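Local coordinates for invasion-associated protein B (Bartonella henselae, PDB 3DTD) that is of unknown molecular function but, as a member of the invasion-associated locus B family, is probably involved in host-cell invasion, at residues Val60-Val65 and Ile115-Asn120; Met47-Val52 and Leu148-Asn153. One frame throughout, in Å; residues are numbered along the deposited sequence.

Interaction 1: Val60-Val65 and Ile115-Asn120; sequences VAMSVV and IVFDKN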
loop_
_atom_site.group_PDB
_atom_site.type_symbol
_atom_site.label_atom_id
_atom_site.label_comp_id
_atom_site.label_asym_id
_atom_site.label_seq_id
_atom_site.Cartn_x
_atom_site.Cartn_y
_atom_site.Cartn_z
ATOM N N VAL C 60 23.344 -21.813 0.430
ATOM C CA VAL C 60 23.491 -23.253 0.253
ATOM C C VAL C 60 22.532 -24.012 1.190
ATOM O O VAL C 60 22.282 -23.576 2.308
ATOM C CB VAL C 60 25.005 -23.696 0.344
ATOM C CG1 VAL C 60 25.664 -23.167 1.590
ATOM C CG2 VAL C 60 25.182 -25.194 0.255
ATOM N N ALA C 61 21.957 -25.108 0.695
ATOM C CA ALA C 61 21.028 -25.937 1.458
ATOM C C ALA C 61 21.305 -27.422 1.212
ATOM O O ALA C 61 21.818 -27.802 0.163
ATOM C CB ALA C 61 19.581 -25.593 1.103
ATOM N N MET C 62 20.977 -28.254 2.193
ATOM C CA MET C 62 21.163 -29.693 2.080
ATOM C C MET C 62 19.967 -30.410 2.683
ATOM O O MET C 62 19.559 -30.092 3.790
ATOM C CB MET C 62 22.467 -30.129 2.765
ATOM C CG MET C 62 22.694 -31.645 2.789
ATOM S SD MET C 62 24.385 -32.160 3.136
ATOM C CE MET C 62 25.129 -31.776 1.560
ATOM N N SER C 63 19.403 -31.359 1.939
ATOM C CA SER C 63 18.291 -32.177 2.418
ATOM C C SER C 63 18.600 -33.646 2.158
ATOM O O SER C 63 19.045 -34.007 1.069
ATOM C CB SER C 63 16.981 -31.768 1.741
ATOM O OG SER C 63 15.859 -32.230 2.478
ATOM N N VAL C 64 18.356 -34.487 3.162
ATOM C CA VAL C 64 18.868 -35.856 3.176
ATOM C C VAL C 64 17.864 -36.854 3.782
ATOM O O VAL C 64 17.193 -36.547 4.768
ATOM C CB VAL C 64 20.282 -35.887 3.858
ATOM C CG1 VAL C 64 20.423 -36.980 4.907
ATOM C CG2 VAL C 64 21.383 -35.954 2.808
ATOM N N VAL C 65 17.738 -38.023 3.149
ATOM C CA VAL C 65 16.918 -39.124 3.664
ATOM C C VAL C 65 17.749 -40.381 3.907
ATOM O O VAL C 65 18.810 -40.565 3.305
ATOM C CB VAL C 65 15.710 -39.480 2.736
ATOM C CG1 VAL C 65 14.697 -38.354 2.707
ATOM C CG2 VAL C 65 16.169 -39.841 1.319
ATOM N N ILE C 115 23.176 -36.050 -4.273
ATOM C CA ILE C 115 24.253 -36.613 -3.470
ATOM C C ILE C 115 23.860 -37.983 -2.933
ATOM O O ILE C 115 22.723 -38.191 -2.522
ATOM C CB ILE C 115 24.653 -35.675 -2.303
ATOM C CG1 ILE C 115 23.420 -34.935 -1.767
ATOM C CG2 ILE C 115 25.696 -34.675 -2.779
ATOM C CD1 ILE C 115 23.519 -34.440 -0.352
ATOM N N VAL C 116 24.804 -38.920 -2.986
ATOM C CA VAL C 116 24.648 -40.247 -2.397
ATOM C C VAL C 116 25.885 -40.516 -1.536
ATOM O O VAL C 116 27.014 -40.418 -2.017
ATOM C CB VAL C 116 24.484 -41.354 -3.482
ATOM C CG1 VAL C 116 24.513 -42.741 -2.859
ATOM C CG2 VAL C 116 23.189 -41.170 -4.264
ATOM N N PHE C 117 25.664 -40.836 -0.263
ATOM C CA PHE C 117 26.754 -41.120 0.669
ATOM C C PHE C 117 26.811 -42.603 1.027
ATOM O O PHE C 117 25.824 -43.163 1.508
ATOM C CB PHE C 117 26.593 -40.299 1.951
ATOM C CG PHE C 117 26.502 -38.814 1.728
ATOM C CD1 PHE C 117 25.402 -38.098 2.184
ATOM C CD2 PHE C 117 27.515 -38.128 1.077
ATOM C CE1 PHE C 117 25.318 -36.723 1.992
ATOM C CE2 PHE C 117 27.440 -36.756 0.879
ATOM C CZ PHE C 117 26.341 -36.054 1.338
ATOM N N ASP C 118 27.965 -43.232 0.801
ATOM C CA ASP C 118 28.187 -44.610 1.255
ATOM C C ASP C 118 28.474 -44.677 2.760
ATOM O O ASP C 118 28.653 -43.636 3.400
ATOM C CB ASP C 118 29.278 -45.322 0.430
ATOM C CG ASP C 118 30.607 -44.566 0.393
ATOM O OD1 ASP C 118 31.127 -44.144 1.445
ATOM O OD2 ASP C 118 31.158 -44.421 -0.716
ATOM N N LYS C 119 28.533 -45.896 3.304
ATOM C CA LYS C 119 28.746 -46.144 4.742
ATOM C C LYS C 119 29.971 -45.427 5.311
ATOM O O LYS C 119 29.927 -44.908 6.429
ATOM C CB LYS C 119 28.868 -47.648 5.028
ATOM C CG LYS C 119 27.809 -48.537 4.378
ATOM C CD LYS C 119 26.502 -48.563 5.161
ATOM C CE LYS C 119 25.485 -49.477 4.489
ATOM N NZ LYS C 119 24.167 -49.477 5.187
ATOM N N ASN C 120 31.052 -45.404 4.533
ATOM C CA ASN C 120 32.302 -44.770 4.940
ATOM C C ASN C 120 32.224 -43.247 4.954
ATOM O O ASN C 120 32.816 -42.604 5.823
ATOM C CB ASN C 120 33.458 -45.234 4.044
ATOM C CG ASN C 120 33.562 -46.753 3.952
ATOM O OD1 ASN C 120 33.727 -47.308 2.864
ATOM N ND2 ASN C 120 33.456 -47.431 5.094
#
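Val64 and Ile115 mark the closest backbone approach of the two strands, with their CA atoms 8.6 Å apart, too far for direct pairing; no hydrogen bond joins Val60-Val65 to Ile115-Asn120. The strand axes come within 9.1 Å and their N-to-C directions diverge by 50°. Strand 72-78 lies between them in the antiparallel sheet and pairs with both, so the outer two run broadly the same way, and only side chains rising from one face of the sheet bridge the gap.

Ile115 supplies the middle of that bridge. Its CG1 is wedged between the backbone N and the carbonyl carbon (chi1 35°), and from there CD1 reaches across to meet Met62 CE at 3.7 Å and Val64 CG2 at 4.1 Å. The Met62 chain leaves its strand with CG opposite the backbone N, then bends at the thioether (chi3 -75°), which turns the terminal methyl toward Ile115. Val64 and Ile115 meet at roughly right angles.

This is the interior of a two-sheet fold of the IalB family, grouped with the immunoglobulin-like E-set clan: Met62 also touches Leu131 on strand 130-136 of the second sheet, and both Val64 and Phe117 pack on Val72 of the intervening strand. The Phe117 ring presents its rim rather than its face to strand 60-65. Val64 CG2 lies 4.1 Å from Phe117 CE1, near the ring plane, while Met62 CE stands more loosely at 4.5 Å from the adjoining CZ. Beyond the strand, Asp118 N-caps helix 119-127 through a hydrogen bond from Tyr121 N to its OD1, and the Tyr121 ring meets that of Phe117 with the two planes nearly parallel.

Interaction 2: Met47-Val52 and Leu148-Asn153; sequences MHRQEV and LFVQLN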
loop_
_atom_site.group_PDB
_atom_site.type_symbol
_atom_site.label_atom_id
_atom_site.label_comp_id
_atom_site.label_asym_id
_atom_site.label_seq_id
_atom_site.Cartn_x
_atom_site.Cartn_y
_atom_site.Cartn_z
ATOM N N MET C 47 16.167 -34.932 6.715
ATOM C CA MET C 47 17.163 -34.291 7.548
ATOM C C MET C 47 17.676 -33.109 6.750
ATOM O O MET C 47 18.151 -33.290 5.632
ATOM C CB MET C 47 18.291 -35.294 7.713
ATOM C CG MET C 47 19.088 -35.229 8.957
ATOM S SD MET C 47 20.327 -36.546 8.895
ATOM C CE MET C 47 21.703 -35.556 9.420
ATOM N N HIS C 48 17.587 -31.899 7.291
ATOM C CA HIS C 48 17.944 -30.724 6.488
ATOM C C HIS C 48 18.647 -29.588 7.218
ATOM O O HIS C 48 18.555 -29.462 8.433
ATOM C CB HIS C 48 16.736 -30.201 5.697
ATOM C CG HIS C 48 15.582 -29.789 6.553
ATOM N ND1 HIS C 48 15.334 -28.475 6.881
ATOM C CD2 HIS C 48 14.612 -30.517 7.153
ATOM C CE1 HIS C 48 14.255 -28.410 7.637
ATOM N NE2 HIS C 48 13.800 -29.635 7.821
ATOM N N ARG C 49 19.351 -28.775 6.432
ATOM C CA ARG C 49 20.169 -27.669 6.912
ATOM C C ARG C 49 20.293 -26.596 5.819
ATOM O O ARG C 49 20.575 -26.913 4.663
ATOM C CB ARG C 49 21.559 -28.192 7.303
ATOM C CG ARG C 49 22.631 -27.129 7.510
ATOM C CD ARG C 49 22.712 -26.707 8.961
ATOM N NE ARG C 49 23.368 -25.413 9.127
ATOM C CZ ARG C 49 22.900 -24.414 9.869
ATOM N NH1 ARG C 49 21.767 -24.539 10.552
ATOM N NH2 ARG C 49 23.586 -23.288 9.939
ATOM N N GLN C 50 20.086 -25.348 6.155
ATOM C CA GLN C 50 20.455 -24.317 5.249
ATOM C C GLN C 50 21.453 -23.378 5.811
ATOM O O GLN C 50 21.527 -23.204 6.973
ATOM C CB GLN C 50 19.247 -23.623 4.666
ATOM C CG GLN C 50 18.482 -22.848 5.599
ATOM C CD GLN C 50 17.149 -22.489 5.077
ATOM O OE1 GLN C 50 16.450 -21.736 5.679
ATOM N NE2 GLN C 50 16.790 -23.029 3.956
ATOM N N GLU C 51 22.257 -22.814 4.949
ATOM C CA GLU C 51 23.258 -21.827 5.322
ATOM C C GLU C 51 22.928 -20.470 4.706
ATOM O O GLU C 51 22.515 -20.381 3.549
ATOM C CB GLU C 51 24.667 -22.274 4.920
ATOM C CG GLU C 51 25.062 -23.696 5.346
ATOM C CD GLU C 51 25.302 -23.865 6.851
ATOM O OE1 GLU C 51 25.357 -22.862 7.600
ATOM O OE2 GLU C 51 25.446 -25.025 7.288
ATOM N N VAL C 52 23.111 -19.416 5.494
ATOM C CA VAL C 52 22.783 -18.056 5.076
ATOM C C VAL C 52 24.016 -17.150 5.104
ATOM O O VAL C 52 25.017 -17.473 5.746
ATOM C CB VAL C 52 21.627 -17.429 5.930
ATOM C CG1 VAL C 52 20.373 -18.299 5.882
ATOM C CG2 VAL C 52 22.059 -17.186 7.376
ATOM N N LEU C 148 32.421 -22.096 0.394
ATOM C CA LEU C 148 31.111 -22.588 0.816
ATOM C C LEU C 148 31.212 -23.936 1.528
ATOM O O LEU C 148 32.075 -24.754 1.217
ATOM C CB LEU C 148 30.165 -22.690 -0.381
ATOM C CG LEU C 148 29.159 -21.584 -0.717
ATOM C CD1 LEU C 148 29.701 -20.169 -0.550
ATOM C CD2 LEU C 148 28.665 -21.810 -2.131
ATOM N N PHE C 149 30.314 -24.153 2.485
ATOM C CA PHE C 149 30.316 -25.351 3.321
ATOM C C PHE C 149 28.934 -25.612 3.902
ATOM O O PHE C 149 28.062 -24.741 3.878
ATOM C CB PHE C 149 31.354 -25.246 4.462
ATOM C CG PHE C 149 31.283 -23.956 5.232
ATOM C CD1 PHE C 149 30.373 -23.796 6.276
ATOM C CD2 PHE C 149 32.124 -22.895 4.907
ATOM C CE1 PHE C 149 30.299 -22.604 6.970
ATOM C CE2 PHE C 149 32.053 -21.698 5.596
ATOM C CZ PHE C 149 31.140 -21.553 6.621
ATOM N N VAL C 150 28.746 -26.823 4.417
ATOM C CA VAL C 150 27.601 -27.156 5.255
ATOM C C VAL C 150 28.154 -27.534 6.634
ATOM O O VAL C 150 29.049 -28.367 6.736
ATOM C CB VAL C 150 26.750 -28.312 4.650
ATOM C CG1 VAL C 150 25.582 -28.667 5.555
ATOM C CG2 VAL C 150 26.229 -27.934 3.269
ATOM N N GLN C 151 27.643 -26.892 7.683
ATOM C CA GLN C 151 28.080 -27.179 9.048
ATOM C C GLN C 151 27.447 -28.480 9.529
ATOM O O GLN C 151 26.250 -28.702 9.337
ATOM C CB GLN C 151 27.723 -26.029 9.983
ATOM C CG GLN C 151 28.379 -24.707 9.640
ATOM C CD GLN C 151 27.980 -23.600 10.590
ATOM O OE1 GLN C 151 28.569 -23.442 11.658
ATOM N NE2 GLN C 151 26.976 -22.818 10.202
ATOM N N LEU C 152 28.258 -29.331 10.152
ATOM C CA LEU C 152 27.845 -30.694 10.494
ATOM C C LEU C 152 27.493 -30.921 11.968
ATOM O O LEU C 152 27.260 -32.055 12.376
ATOM C CB LEU C 152 28.912 -31.704 10.040
ATOM C CG LEU C 152 29.250 -31.766 8.547
ATOM C CD1 LEU C 152 30.487 -32.628 8.324
ATOM C CD2 LEU C 152 28.068 -32.268 7.704
ATOM N N ASN C 153 27.454 -29.851 12.762
ATOM C CA ASN C 153 27.077 -29.958 14.174
ATOM C C ASN C 153 25.632 -30.428 14.338
ATOM O O ASN C 153 24.690 -29.721 13.974
ATOM C CB ASN C 153 27.303 -28.641 14.923
ATOM C CG ASN C 153 27.024 -28.764 16.415
ATOM O OD1 ASN C 153 25.944 -28.415 16.887
ATOM N ND2 ASN C 153 27.992 -29.286 17.156
#
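Glu51 OE2 is gripped from opposite faces of its carboxylate, by Gln151 N across the contact and by Arg49 NE from its own strand. The bond from Gln151 N to Glu51 OE2 is 2.9 Å long and almost straight; that from Arg49 NE to Glu51 OE2, 2.8 Å, belongs to a salt bridge and lies in the guanidinium plane. OE1 is held in the same two-faced manner. Arg49 NH2 approaches Glu51 OE1 at 3.0 Å from above the carboxylate plane, completing a side-on, two-nitrogen grip, while Gln151 NE2 comes to Glu51 OE1 on its syn side at 3.1 Å.

Gln151 thus embraces the carboxylate with backbone and side chain together. Its CG sits beside the backbone N (chi1 -62°) and the chain then extends, bringing the amide round to the other oxygen, with its plane turned 42° from that of the carboxylate. Gln151 NE2 and Arg49 NH2 are neighbours at 3.4 Å, but both are donors and do not bond; the shared acceptor brings them together. Alongside, Arg49 CG packs on Val150 CG1 at 3.9 Å.

The strands meet at 123° and belong to different sheets, strand 144-151 being an outermost strand of the four-stranded one, so the clasp joins the two layers of the fold. Arg49 NH1 has a further partner in Leu31 O, and Gln151 OE1 accepts from Thr28 N of the second subunit. A glycerol, probably from the crystallisation liquor, also hydrogen-bonds to Glu51 OE1. With four protein N-H donors around a largely buried carboxylate, two of them from the cationic guanidinium of Arg49, Glu51 is probably ionised, and the bonds from both sides should hold it against rotation.

In the fold
Interactions 1 and 2 lie with their centres 11 Å apart and share one seven-stranded antiparallel sheet, in which strands 42-52 and 58-66 are consecutive in the chain and adjacent in space. Segments Met47-Val52 and Val60-Val65 touch directly: Val64 O to Met47 N and Val60 O to Glu51 N, each 2.7 Å, are probable backbone hydrogen bonds. Along the chain, interaction 1 is nested inside the loop closed by interaction 2. The first is an apolar link within the sheet, spanning one intervening strand; the second is a polar tie to strand 144-151 of the other sheet. Together they illustrate how apolar packing and a salt-bridged, largely buried carboxylate combine in one two-sheet fold.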